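Local structure of enolase from the environmental genome shotgun sequencing of the Sargasso Sea (2QGY) at residues K17-D22 / I368-S373; S126-S131 / L315-S320; G162-G167 / I347-A352; N273-G278 / C303-S308. The protein is of unknown function but binds magnesium and, as a member of the enolase superfamily, probably abstracts a proton next to the carboxylate of an unidentified acid. All blocks are in the same frame, centred on the assembly; numbering follows the deposited sequence.

Contact 1: K17-D22 / I368-S373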
loop_
_atom_site.group_PDB
_atom_site.type_symbol
_atom_site.label_atom_id
_atom_site.label_comp_id
_atom_site.label_asym_id
_atom_site.label_seq_id
_atom_site.Cartn_x
_atom_site.Cartn_y
_atom_site.Cartn_z
ATOM N N LYS A 17 -2.045 4.560 23.555
ATOM C CA LYS A 17 -0.600 4.569 23.699
ATOM C C LYS A 17 0.027 3.737 22.577
ATOM O O LYS A 17 -0.475 2.658 22.229
ATOM C CB LYS A 17 -0.228 3.941 25.034
ATOM C CG LYS A 17 1.277 4.009 25.391
ATOM C CD LYS A 17 1.850 5.426 25.400
ATOM C CE LYS A 17 3.346 5.447 25.767
ATOM N NZ LYS A 17 3.543 5.424 27.261
ATOM N N ILE A 18 1.129 4.245 22.055
ATOM C CA ILE A 18 1.903 3.538 21.024
ATOM C C ILE A 18 3.359 3.536 21.469
ATOM O O ILE A 18 3.874 4.580 21.908
ATOM C CB ILE A 18 1.796 4.236 19.638
ATOM C CG1 ILE A 18 0.355 4.346 19.183
ATOM C CG2 ILE A 18 2.675 3.469 18.547
ATOM C CD1 ILE A 18 0.159 5.150 17.867
ATOM N N TRP A 19 4.020 2.380 21.349
ATOM C CA TRP A 19 5.471 2.301 21.511
ATOM C C TRP A 19 6.040 1.821 20.203
ATOM O O TRP A 19 5.467 0.918 19.586
ATOM C CB TRP A 19 5.848 1.246 22.548
ATOM C CG TRP A 19 5.411 1.503 23.947
ATOM C CD1 TRP A 19 6.182 2.008 24.951
ATOM C CD2 TRP A 19 4.133 1.200 24.531
ATOM N NE1 TRP A 19 5.460 2.072 26.124
ATOM C CE2 TRP A 19 4.199 1.584 25.895
ATOM C CE3 TRP A 19 2.937 0.642 24.038
ATOM C CZ2 TRP A 19 3.118 1.433 26.769
ATOM C CZ3 TRP A 19 1.845 0.510 24.912
ATOM C CH2 TRP A 19 1.961 0.878 26.264
ATOM N N ILE A 20 7.156 2.422 19.781
ATOM C CA ILE A 20 7.972 1.821 18.726
ATOM C C ILE A 20 9.294 1.401 19.350
ATOM O O ILE A 20 10.059 2.251 19.842
ATOM C CB ILE A 20 8.241 2.840 17.600
ATOM C CG1 ILE A 20 6.908 3.350 17.026
ATOM C CG2 ILE A 20 9.221 2.239 16.549
ATOM C CD1 ILE A 20 7.089 4.387 15.895
ATOM N N THR A 21 9.560 0.099 19.379
ATOM C CA THR A 21 10.770 -0.372 20.037
ATOM C C THR A 21 12.021 -0.013 19.208
ATOM O O THR A 21 11.968 0.067 17.981
ATOM C CB THR A 21 10.721 -1.881 20.402
ATOM O OG1 THR A 21 10.577 -2.686 19.210
ATOM C CG2 THR A 21 9.524 -2.155 21.335
ATOM N N ASP A 22 13.143 0.219 19.884
ATOM C CA ASP A 22 14.403 0.393 19.169
ATOM C C ASP A 22 14.847 -0.971 18.674
ATOM O O ASP A 22 14.346 -1.994 19.125
ATOM C CB ASP A 22 15.484 0.953 20.101
ATOM C CG ASP A 22 16.545 1.765 19.351
ATOM O OD1 ASP A 22 16.577 1.756 18.093
ATOM O OD2 ASP A 22 17.336 2.422 20.048
ATOM N N ILE A 368 9.124 -1.394 31.216
ATOM C CA ILE A 368 10.179 -2.088 30.468
ATOM C C ILE A 368 10.040 -1.858 28.954
ATOM O O ILE A 368 11.028 -1.579 28.256
ATOM C CB ILE A 368 10.271 -3.608 30.806
ATOM C CG1 ILE A 368 10.569 -3.773 32.304
ATOM C CG2 ILE A 368 11.356 -4.281 29.929
ATOM C CD1 ILE A 368 10.699 -5.194 32.815
ATOM N N LEU A 369 8.811 -1.971 28.459
ATOM C CA LEU A 369 8.532 -1.677 27.057
ATOM C C LEU A 369 8.951 -0.254 26.699
ATOM O O LEU A 369 9.614 -0.034 25.679
ATOM C CB LEU A 369 7.068 -1.944 26.714
ATOM C CG LEU A 369 6.671 -1.746 25.245
ATOM C CD1 LEU A 369 7.566 -2.580 24.307
ATOM C CD2 LEU A 369 5.200 -2.135 25.086
ATOM N N SER A 370 8.631 0.706 27.568
ATOM C CA SER A 370 9.076 2.080 27.348
ATOM C C SER A 370 10.600 2.179 27.290
ATOM O O SER A 370 11.137 2.923 26.462
ATOM C CB SER A 370 8.530 3.025 28.448
ATOM O OG SER A 370 7.107 3.125 28.411
ATOM N N GLU A 371 11.295 1.450 28.168
ATOM C CA GLU A 371 12.747 1.563 28.262
ATOM C C GLU A 371 13.366 1.092 26.963
ATOM O O GLU A 371 14.394 1.601 26.537
ATOM C CB GLU A 371 13.269 0.695 29.399
ATOM C CG GLU A 371 14.736 0.911 29.761
ATOM C CD GLU A 371 15.139 0.118 31.021
ATOM O OE1 GLU A 371 14.231 -0.455 31.707
ATOM O OE2 GLU A 371 16.364 0.070 31.313
ATOM N N LEU A 372 12.709 0.111 26.351
ATOM C CA LEU A 372 13.170 -0.508 25.108
ATOM C C LEU A 372 12.758 0.281 23.871
ATOM O O LEU A 372 13.099 -0.121 22.752
ATOM C CB LEU A 372 12.593 -1.927 25.020
ATOM C CG LEU A 372 13.057 -2.950 26.057
ATOM C CD1 LEU A 372 12.221 -4.224 25.964
ATOM C CD2 LEU A 372 14.553 -3.280 25.898
ATOM N N SER A 373 12.036 1.388 24.065
ATOM C CA SER A 373 11.456 2.134 22.944
ATOM C C SER A 373 12.230 3.378 22.563
ATOM O O SER A 373 12.809 4.063 23.429
ATOM C CB SER A 373 9.985 2.476 23.240
ATOM O OG SER A 373 9.242 1.258 23.339
#
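W19 lies with one indole face against L369 where strand 13-21 of the four-stranded antiparallel sheet meets the end of helix 366-371, within the capping domain of the enolase-superfamily fold. This is the tight half. With CG anti to the backbone N (chi1 -177°), L369 carries its fork over the indole: L369 CG stands 3.8 Å from the centroid of the five-membered ring, 13° off its normal, a CH-pi contact, and L369 CD2 reaches W19 CD2 at 3.5 Å. K17 CG lies over the opposite face, and the W50 ring meets the indole nearly parallel. The other leucine branch, CD1, turns to T21 CG2 at 3.6 Å.

From T21 on, ring packing gives way to backbone bonding. T21 and S373 form an antiparallel non-hydrogen-bonded pair, their side chains leaning apart, and D22 N donates to L372 O over 2.9 Å. Strand 373-379 then runs on beside strand 13-21. S373 OG folds back onto L369 O at 2.7 Å, from above the carbonyl plane. The loose, partly exposed side holds K17 NZ, 4.4 Å from S370 OG. That hydroxyl, which also bonds E366 O, takes the W19 NE1 hydrogen at 3.0 Å, nearly in the indole plane.

Contact 2: S126-S131 / L315-S320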
loop_
_atom_site.group_PDB
_atom_site.type_symbol
_atom_site.label_atom_id
_atom_site.label_comp_id
_atom_site.label_asym_id
_atom_site.label_seq_id
_atom_site.Cartn_x
_atom_site.Cartn_y
_atom_site.Cartn_z
ATOM N N SER A 126 -12.117 -18.418 21.299
ATOM C CA SER A 126 -13.505 -18.743 21.672
ATOM C C SER A 126 -14.540 -17.773 21.109
ATOM O O SER A 126 -15.721 -18.137 20.948
ATOM C CB SER A 126 -13.639 -18.859 23.195
ATOM O OG SER A 126 -13.029 -20.057 23.655
ATOM N N LEU A 127 -14.113 -16.542 20.800
ATOM C CA LEU A 127 -14.931 -15.598 20.053
ATOM C C LEU A 127 -14.969 -15.926 18.572
ATOM O O LEU A 127 -15.887 -15.528 17.858
ATOM C CB LEU A 127 -14.381 -14.176 20.193
ATOM C CG LEU A 127 -14.463 -13.417 21.516
ATOM C CD1 LEU A 127 -14.274 -11.914 21.202
ATOM C CD2 LEU A 127 -15.757 -13.616 22.280
ATOM N N LEU A 128 -13.949 -16.624 18.104
ATOM C CA LEU A 128 -13.804 -16.864 16.681
ATOM C C LEU A 128 -14.498 -18.139 16.224
ATOM O O LEU A 128 -15.064 -18.183 15.130
ATOM C CB LEU A 128 -12.318 -16.869 16.283
ATOM C CG LEU A 128 -11.485 -15.603 16.553
ATOM C CD1 LEU A 128 -10.114 -15.722 15.899
ATOM C CD2 LEU A 128 -12.180 -14.339 16.051
ATOM N N THR A 129 -14.453 -19.175 17.051
ATOM C CA THR A 129 -15.116 -20.430 16.716
ATOM C C THR A 129 -15.614 -21.107 17.972
ATOM O O THR A 129 -15.105 -20.837 19.070
ATOM C CB THR A 129 -14.176 -21.408 15.953
ATOM O OG1 THR A 129 -14.933 -22.539 15.501
ATOM C CG2 THR A 129 -13.041 -21.910 16.850
ATOM N N LYS A 130 -16.564 -22.045 17.920
ATOM C CA LYS A 130 -17.085 -22.616 19.206
ATOM C C LYS A 130 -16.079 -23.419 20.069
ATOM O O LYS A 130 -16.086 -23.341 21.297
ATOM C CB LYS A 130 -18.344 -23.469 18.978
ATOM C CG LYS A 130 -19.159 -23.737 20.254
ATOM C CD LYS A 130 -19.738 -25.154 20.267
ATOM C CE LYS A 130 -20.799 -25.324 21.351
ATOM N NZ LYS A 130 -21.133 -26.764 21.565
ATOM N N SER A 131 -15.205 -24.142 19.378
ATOM C CA SER A 131 -14.349 -25.229 19.825
ATOM C C SER A 131 -12.980 -25.087 19.164
ATOM O O SER A 131 -12.631 -25.855 18.264
ATOM C CB SER A 131 -14.989 -26.603 19.551
ATOM O OG SER A 131 -16.307 -26.669 20.107
ATOM N N LEU A 315 -1.729 -17.069 16.925
ATOM C CA LEU A 315 -2.075 -18.365 17.511
ATOM C C LEU A 315 -3.575 -18.512 17.696
ATOM O O LEU A 315 -4.161 -19.571 17.367
ATOM C CB LEU A 315 -1.314 -18.600 18.830
ATOM C CG LEU A 315 0.210 -18.598 18.737
ATOM C CD1 LEU A 315 0.805 -18.844 20.114
ATOM C CD2 LEU A 315 0.709 -19.655 17.711
ATOM N N HIS A 316 -4.224 -17.459 18.191
ATOM C CA HIS A 316 -5.689 -17.512 18.344
ATOM C C HIS A 316 -6.386 -17.712 16.980
ATOM O O HIS A 316 -7.309 -18.531 16.854
ATOM C CB HIS A 316 -6.205 -16.255 19.049
ATOM C CG HIS A 316 -6.023 -16.278 20.540
ATOM N ND1 HIS A 316 -6.870 -16.974 21.383
ATOM C CD2 HIS A 316 -5.098 -15.689 21.337
ATOM C CE1 HIS A 316 -6.475 -16.799 22.634
ATOM N NE2 HIS A 316 -5.389 -16.046 22.631
ATOM N N VAL A 317 -5.933 -17.009 15.943
ATOM C CA VAL A 317 -6.530 -17.183 14.625
ATOM C C VAL A 317 -6.300 -18.607 14.130
ATOM O O VAL A 317 -7.253 -19.275 13.710
ATOM C CB VAL A 317 -6.003 -16.165 13.579
ATOM C CG1 VAL A 317 -6.415 -16.568 12.112
ATOM C CG2 VAL A 317 -6.572 -14.836 13.883
ATOM N N CYS A 318 -5.052 -19.074 14.208
ATOM C CA CYS A 318 -4.702 -20.410 13.704
ATOM C C CYS A 318 -5.484 -21.523 14.389
ATOM O O CYS A 318 -5.848 -22.512 13.746
ATOM C CB CYS A 318 -3.206 -20.700 13.829
ATOM S SG CYS A 318 -2.226 -19.748 12.650
ATOM N N SER A 319 -5.732 -21.353 15.688
ATOM C CA SER A 319 -6.491 -22.338 16.465
ATOM C C SER A 319 -7.974 -22.393 16.098
ATOM O O SER A 319 -8.655 -23.382 16.424
ATOM C CB SER A 319 -6.318 -22.099 17.968
ATOM O OG SER A 319 -7.112 -21.021 18.408
ATOM N N SER A 320 -8.423 -21.382 15.352
ATOM C CA SER A 320 -9.837 -21.196 15.088
ATOM C C SER A 320 -10.225 -21.505 13.643
ATOM O O SER A 320 -11.398 -21.480 13.310
ATOM C CB SER A 320 -10.264 -19.774 15.451
ATOM O OG SER A 320 -9.990 -18.870 14.399
HETATM O O HOH W 1 -12.956 -24.145 13.181
#
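L128 and T129 carry the 126-131 side of this contact, and both press on S320 of the facing segment.

L128 comes first along the chain and makes the main approach. Its CG is anti to the carbonyl carbon (chi1 -59°), which sends the side chain across to the neighbouring helix. CB lies 3.7 Å from S320 CB, and further out CD1 comes down on the helix surface, 3.5 Å from S320 OG and 4.2 Å from V317 CG2. S320 OG is tucked between its own backbone N and carbonyl carbon (chi1 84°), bending back to V317 O at 2.9 Å. V317 O thus takes two donors, S320 N and S320 OG, and the leucine methyl lies beside the hydroxyl. S320 is deposited in two conformers, so its hydroxyl contacts are doubtful for the other one.

T129 is the first residue to leave the helix. Its methyl, CG2, touches S320 CA at 3.7 Å. On the other branch, OG1 has a weak 3.4 Å link to a water that donates to S320 O over 3.1 Å. No direct hydrogen bond joins the two segments.

Just upstream, N125 bonds both H316 ND1 and S319 OG, adding a polar tie beside the apolar one. The arrangement joins short helix 124-128 to helix 309-320, which lies between barrel strands 298-299 and 327-329, consistent with the junction of capping region and barrel in the two-domain enolase-superfamily fold.

Contact 3: G162-G167 / I347-A352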
loop_
_atom_site.group_PDB
_atom_site.type_symbol
_atom_site.label_atom_id
_atom_site.label_comp_id
_atom_site.label_asym_id
_atom_site.label_seq_id
_atom_site.Cartn_x
_atom_site.Cartn_y
_atom_site.Cartn_z
ATOM N N GLY A 162 17.515 -29.199 17.642
ATOM C CA GLY A 162 17.434 -29.604 19.050
ATOM C C GLY A 162 16.132 -29.258 19.741
ATOM O O GLY A 162 15.716 -29.942 20.681
ATOM N N LYS A 163 15.458 -28.213 19.248
ATOM C CA LYS A 163 14.281 -27.687 19.920
ATOM C C LYS A 163 12.994 -28.379 19.492
ATOM O O LYS A 163 11.955 -28.169 20.091
ATOM C CB LYS A 163 14.178 -26.169 19.705
ATOM C CG LYS A 163 15.366 -25.362 20.228
ATOM C CD LYS A 163 15.498 -25.418 21.751
ATOM C CE LYS A 163 14.225 -24.975 22.467
ATOM N NZ LYS A 163 13.941 -25.830 23.669
ATOM N N LYS A 164 13.073 -29.209 18.460
ATOM C CA LYS A 164 11.935 -30.030 18.033
ATOM C C LYS A 164 10.709 -29.220 17.584
ATOM O O LYS A 164 9.569 -29.611 17.862
ATOM C CB LYS A 164 11.550 -31.043 19.132
ATOM C CG LYS A 164 12.683 -32.021 19.505
ATOM C CD LYS A 164 12.369 -32.803 20.804
ATOM C CE LYS A 164 11.190 -33.760 20.659
ATOM N NZ LYS A 164 11.195 -34.416 19.323
ATOM N N TYR A 165 10.956 -28.100 16.890
ATOM C CA TYR A 165 9.882 -27.335 16.224
ATOM C C TYR A 165 9.178 -28.165 15.153
ATOM O O TYR A 165 9.666 -29.219 14.758
ATOM C CB TYR A 165 10.447 -26.082 15.562
ATOM C CG TYR A 165 11.208 -25.173 16.485
ATOM C CD1 TYR A 165 10.600 -24.607 17.591
ATOM C CD2 TYR A 165 12.540 -24.872 16.240
ATOM C CE1 TYR A 165 11.304 -23.766 18.445
ATOM C CE2 TYR A 165 13.250 -24.022 17.072
ATOM C CZ TYR A 165 12.624 -23.471 18.163
ATOM O OH TYR A 165 13.317 -22.643 19.002
ATOM N N GLY A 166 8.041 -27.676 14.666
ATOM C CA GLY A 166 7.289 -28.392 13.636
ATOM C C GLY A 166 7.926 -28.323 12.267
ATOM O O GLY A 166 7.457 -28.978 11.333
ATOM N N GLY A 167 8.991 -27.527 12.142
ATOM C CA GLY A 167 9.617 -27.249 10.853
ATOM C C GLY A 167 10.664 -26.166 10.987
ATOM O O GLY A 167 10.707 -25.473 11.993
ATOM N N ILE A 347 5.781 -22.607 23.999
ATOM C CA ILE A 347 6.192 -23.440 22.866
ATOM C C ILE A 347 6.668 -24.737 23.501
ATOM O O ILE A 347 7.585 -24.719 24.334
ATOM C CB ILE A 347 7.343 -22.803 22.043
ATOM C CG1 ILE A 347 6.977 -21.373 21.543
ATOM C CG2 ILE A 347 7.866 -23.797 20.938
ATOM C CD1 ILE A 347 5.829 -21.233 20.605
ATOM N N ILE A 348 5.996 -25.840 23.164
ATOM C CA ILE A 348 6.405 -27.176 23.638
ATOM C C ILE A 348 6.663 -28.073 22.418
ATOM O O ILE A 348 5.729 -28.491 21.741
ATOM C CB ILE A 348 5.344 -27.801 24.592
ATOM C CG1 ILE A 348 5.048 -26.856 25.775
ATOM C CG2 ILE A 348 5.833 -29.162 25.120
ATOM C CD1 ILE A 348 3.833 -27.246 26.591
ATOM N N ASP A 349 7.931 -28.354 22.142
ATOM C CA ASP A 349 8.325 -29.030 20.914
ATOM C C ASP A 349 7.711 -28.316 19.702
ATOM O O ASP A 349 7.993 -27.137 19.472
ATOM C CB ASP A 349 7.898 -30.502 20.921
ATOM C CG ASP A 349 8.587 -31.312 22.004
ATOM O OD1 ASP A 349 9.660 -30.886 22.500
ATOM O OD2 ASP A 349 8.041 -32.391 22.338
ATOM N N ASN A 350 6.840 -29.022 18.985
ATOM C CA ASN A 350 6.325 -28.556 17.698
ATOM C C ASN A 350 5.052 -27.723 17.729
ATOM O O ASN A 350 4.505 -27.431 16.674
ATOM C CB ASN A 350 6.136 -29.732 16.725
ATOM C CG ASN A 350 5.077 -30.740 17.197
ATOM O OD1 ASN A 350 4.980 -31.058 18.379
ATOM N ND2 ASN A 350 4.289 -31.254 16.253
ATOM N N LYS A 351 4.568 -27.376 18.921
ATOM C CA LYS A 351 3.253 -26.753 19.076
ATOM C C LYS A 351 3.301 -25.632 20.097
ATOM O O LYS A 351 3.921 -25.771 21.139
ATOM C CB LYS A 351 2.219 -27.797 19.511
ATOM C CG LYS A 351 2.003 -28.901 18.463
ATOM C CD LYS A 351 0.762 -29.719 18.747
ATOM C CE LYS A 351 0.665 -30.879 17.743
ATOM N NZ LYS A 351 -0.691 -31.522 17.700
ATOM N N ALA A 352 2.665 -24.509 19.788
ATOM C CA ALA A 352 2.494 -23.459 20.775
ATOM C C ALA A 352 1.186 -23.697 21.510
ATOM O O ALA A 352 0.135 -23.882 20.886
ATOM C CB ALA A 352 2.494 -22.079 20.097
HETATM O O HOH W 2 10.276 -26.199 20.936
#
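K164 and D349 lie side by side and point the same way, one at the turn after helix 150-162, the other at the tip of a beta hairpin. K164 CB sits 3.9 Å from D349 OD1. From there CG leaves anti to the carbonyl carbon (chi1 -60°), and CD returns to within 3.7 Å of the same oxygen. CE runs past the carboxylate, also 3.7 Å from D349 OD1. Bends at chi3 (67°) and chi4 (38°) then curl the end, leaving NZ 4.8 Å from D349 OD2. That is too far for a salt bridge, so the lysine meets the aspartate with its methylenes.

Beside this pair the backbones come close without a direct hydrogen bond. A water does the bridging, donating to K163 O at 2.7 Å and to D349 O at 2.9 Å. N350 CB rests 3.5 Å from G166 N, and I347 CG2 approaches the edge of the Y165 ring, 4.2 Å from CE1, while K163 CB covers one ring face.

D349 and N350 are the central residues of a type II' turn joining strands 345-348 and 351-354. N350 and G167 both bond to strand 135-141, which brings hairpin and loop together. This is a surface contact of an alpha-to-beta loop in a TIM barrel, at the end of the strands away from the metal site.

Contact 4: N273-G278 / C303-S308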
loop_
_atom_site.group_PDB
_atom_site.type_symbol
_atom_site.label_atom_id
_atom_site.label_comp_id
_atom_site.label_asym_id
_atom_site.label_seq_id
_atom_site.Cartn_x
_atom_site.Cartn_y
_atom_site.Cartn_z
ATOM N N ASN A 273 0.391 -16.580 3.012
ATOM C CA ASN A 273 1.027 -16.185 4.263
ATOM C C ASN A 273 0.934 -14.653 4.490
ATOM O O ASN A 273 1.933 -14.014 4.728
ATOM C CB ASN A 273 2.480 -16.709 4.340
ATOM C CG ASN A 273 3.421 -15.995 3.361
ATOM O OD1 ASN A 273 2.994 -15.508 2.313
ATOM N ND2 ASN A 273 4.702 -15.881 3.732
ATOM N N PRO A 274 -0.284 -14.087 4.479
ATOM C CA PRO A 274 -0.390 -12.660 4.826
ATOM C C PRO A 274 0.154 -12.509 6.267
ATOM O O PRO A 274 0.061 -13.457 7.084
ATOM C CB PRO A 274 -1.901 -12.391 4.814
ATOM C CG PRO A 274 -2.539 -13.724 5.107
ATOM C CD PRO A 274 -1.609 -14.721 4.345
ATOM N N ASP A 275 0.663 -11.329 6.603
ATOM C CA ASP A 275 1.166 -11.142 7.978
ATOM C C ASP A 275 -0.034 -10.890 8.892
ATOM O O ASP A 275 -1.004 -10.221 8.523
ATOM C CB ASP A 275 2.152 -9.973 8.054
ATOM C CG ASP A 275 2.849 -9.876 9.421
ATOM O OD1 ASP A 275 3.969 -10.411 9.571
ATOM O OD2 ASP A 275 2.260 -9.288 10.351
ATOM N N ILE A 276 0.012 -11.508 10.061
ATOM C CA ILE A 276 -1.068 -11.383 11.035
ATOM C C ILE A 276 -1.407 -9.920 11.386
ATOM O O ILE A 276 -2.579 -9.570 11.721
ATOM C CB ILE A 276 -0.710 -12.201 12.319
ATOM C CG1 ILE A 276 -1.898 -12.236 13.301
ATOM C CG2 ILE A 276 0.599 -11.633 13.001
ATOM C CD1 ILE A 276 -3.167 -12.994 12.803
ATOM N N SER A 277 -0.389 -9.075 11.342
ATOM C CA SER A 277 -0.494 -7.686 11.749
ATOM C C SER A 277 -0.366 -6.768 10.530
ATOM O O SER A 277 -0.175 -5.558 10.656
ATOM C CB SER A 277 0.600 -7.375 12.746
ATOM O OG SER A 277 0.214 -7.856 14.029
ATOM N N GLY A 278 -0.484 -7.350 9.334
ATOM C CA GLY A 278 -0.352 -6.549 8.125
ATOM C C GLY A 278 -1.494 -6.678 7.143
ATOM O O GLY A 278 -1.588 -5.876 6.204
ATOM N N CYS A 303 4.629 -13.862 10.437
ATOM C CA CYS A 303 4.690 -13.164 11.727
ATOM C C CYS A 303 6.093 -12.634 12.003
ATOM O O CYS A 303 6.776 -13.058 12.947
ATOM C CB CYS A 303 4.183 -14.058 12.884
ATOM S SG CYS A 303 3.904 -13.043 14.412
ATOM N N TRP A 304 6.555 -11.716 11.160
ATOM C CA TRP A 304 7.814 -11.057 11.434
ATOM C C TRP A 304 7.470 -9.806 12.253
ATOM O O TRP A 304 7.393 -8.679 11.751
ATOM C CB TRP A 304 8.602 -10.765 10.149
ATOM C CG TRP A 304 9.985 -10.231 10.411
ATOM C CD1 TRP A 304 10.850 -10.619 11.386
ATOM C CD2 TRP A 304 10.620 -9.159 9.716
ATOM N NE1 TRP A 304 12.008 -9.869 11.333
ATOM C CE2 TRP A 304 11.900 -8.980 10.300
ATOM C CE3 TRP A 304 10.241 -8.347 8.642
ATOM C CZ2 TRP A 304 12.806 -8.012 9.844
ATOM C CZ3 TRP A 304 11.153 -7.381 8.175
ATOM C CH2 TRP A 304 12.410 -7.220 8.794
ATOM N N ASN A 305 7.247 -10.047 13.536
ATOM C CA ASN A 305 6.678 -9.065 14.483
ATOM C C ASN A 305 7.228 -9.480 15.841
ATOM O O ASN A 305 8.033 -10.434 15.941
ATOM C CB ASN A 305 5.156 -9.211 14.551
ATOM C CG ASN A 305 4.449 -8.837 13.244
ATOM O OD1 ASN A 305 4.556 -7.708 12.764
ATOM N ND2 ASN A 305 3.684 -9.756 12.712
ATOM N N SER A 306 6.808 -8.799 16.906
ATOM C CA SER A 306 7.183 -9.306 18.247
ATOM C C SER A 306 6.530 -10.646 18.507
ATOM O O SER A 306 5.529 -10.983 17.898
ATOM C CB SER A 306 6.779 -8.352 19.344
ATOM O OG SER A 306 5.470 -8.652 19.822
ATOM N N MET A 307 7.097 -11.406 19.440
ATOM C CA MET A 307 6.483 -12.673 19.817
ATOM C C MET A 307 5.510 -12.477 20.985
ATOM O O MET A 307 5.181 -13.440 21.701
ATOM C CB MET A 307 7.543 -13.776 20.108
ATOM C CG MET A 307 8.375 -14.296 18.878
ATOM S SD MET A 307 7.358 -15.179 17.667
ATOM C CE MET A 307 7.115 -13.890 16.434
ATOM N N SER A 308 5.023 -11.241 21.154
ATOM C CA SER A 308 4.041 -10.918 22.169
ATOM C C SER A 308 2.654 -10.777 21.533
ATOM O O SER A 308 1.987 -11.794 21.292
ATOM C CB SER A 308 4.473 -9.669 22.983
ATOM O OG SER A 308 4.526 -8.449 22.223
#
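With CG anti to the backbone N (chi1 -172°), D275 reaches its carboxylate toward N305, whose CG is anti to its carbonyl carbon (chi1 -66°); the two side chains approach from opposite directions. The two flat groups meet strongly twisted, their planes 78° apart. N305 ND2 donates to D275 OD2 over 2.8 Å in an almost straight bond, within the amide plane and onto the syn lone pair of the oxygen.

The same OD2 is gripped a second time: S277 N donates from the anti side, out of the carboxylate plane, at 2.8 Å. That closes an Asx turn, and two donors thus fix how the carboxylate is rotated. OD1 receives a weak bond from W304 N at 3.3 Å, but its main partner is H302 ND1.

Beside these polar groups I276 supplies the apolar part. Its CG2 packs 3.6 Å from N305 ND2 and 3.9 Å from C303 SG. S277 CB closes in on the amide as well, 3.9 Å from N305 ND2, while its OG bonds S310 OG and E52 O.

W304 turns its indole off to Y333 and K34, about 8 Å from the magnesium ion held by D200, E226 and E252. An aspartate on the loop after one barrel strand, bonded to a histidine on the loop after the next, is consistent with the His-Asp dyad of the mandelate racemase subgroup of the enolase superfamily.

Overall arrangement
Contact 4 is the core of the set, its centre about 2 Å from the centre of the chain, and it depends on directed bonds to a buried carboxylate. Contacts 1 and 2 are partly buried: the first relies on an aromatic face and strand pairing, the second on methyl packing with one weak water link. Contact 3, at the surface, has lysine methylenes and a bridging water instead. Helix 309-320 of contact 2 also packs against contacts 3 and 4: V317 CG2 meets I276 CD1 of contact 4 at 4.0 Å, while L315 CD1 reaches A352 CB of contact 3 at 3.6 Å. Contact 1 touches none of the others and closes a chain loop enclosing all three.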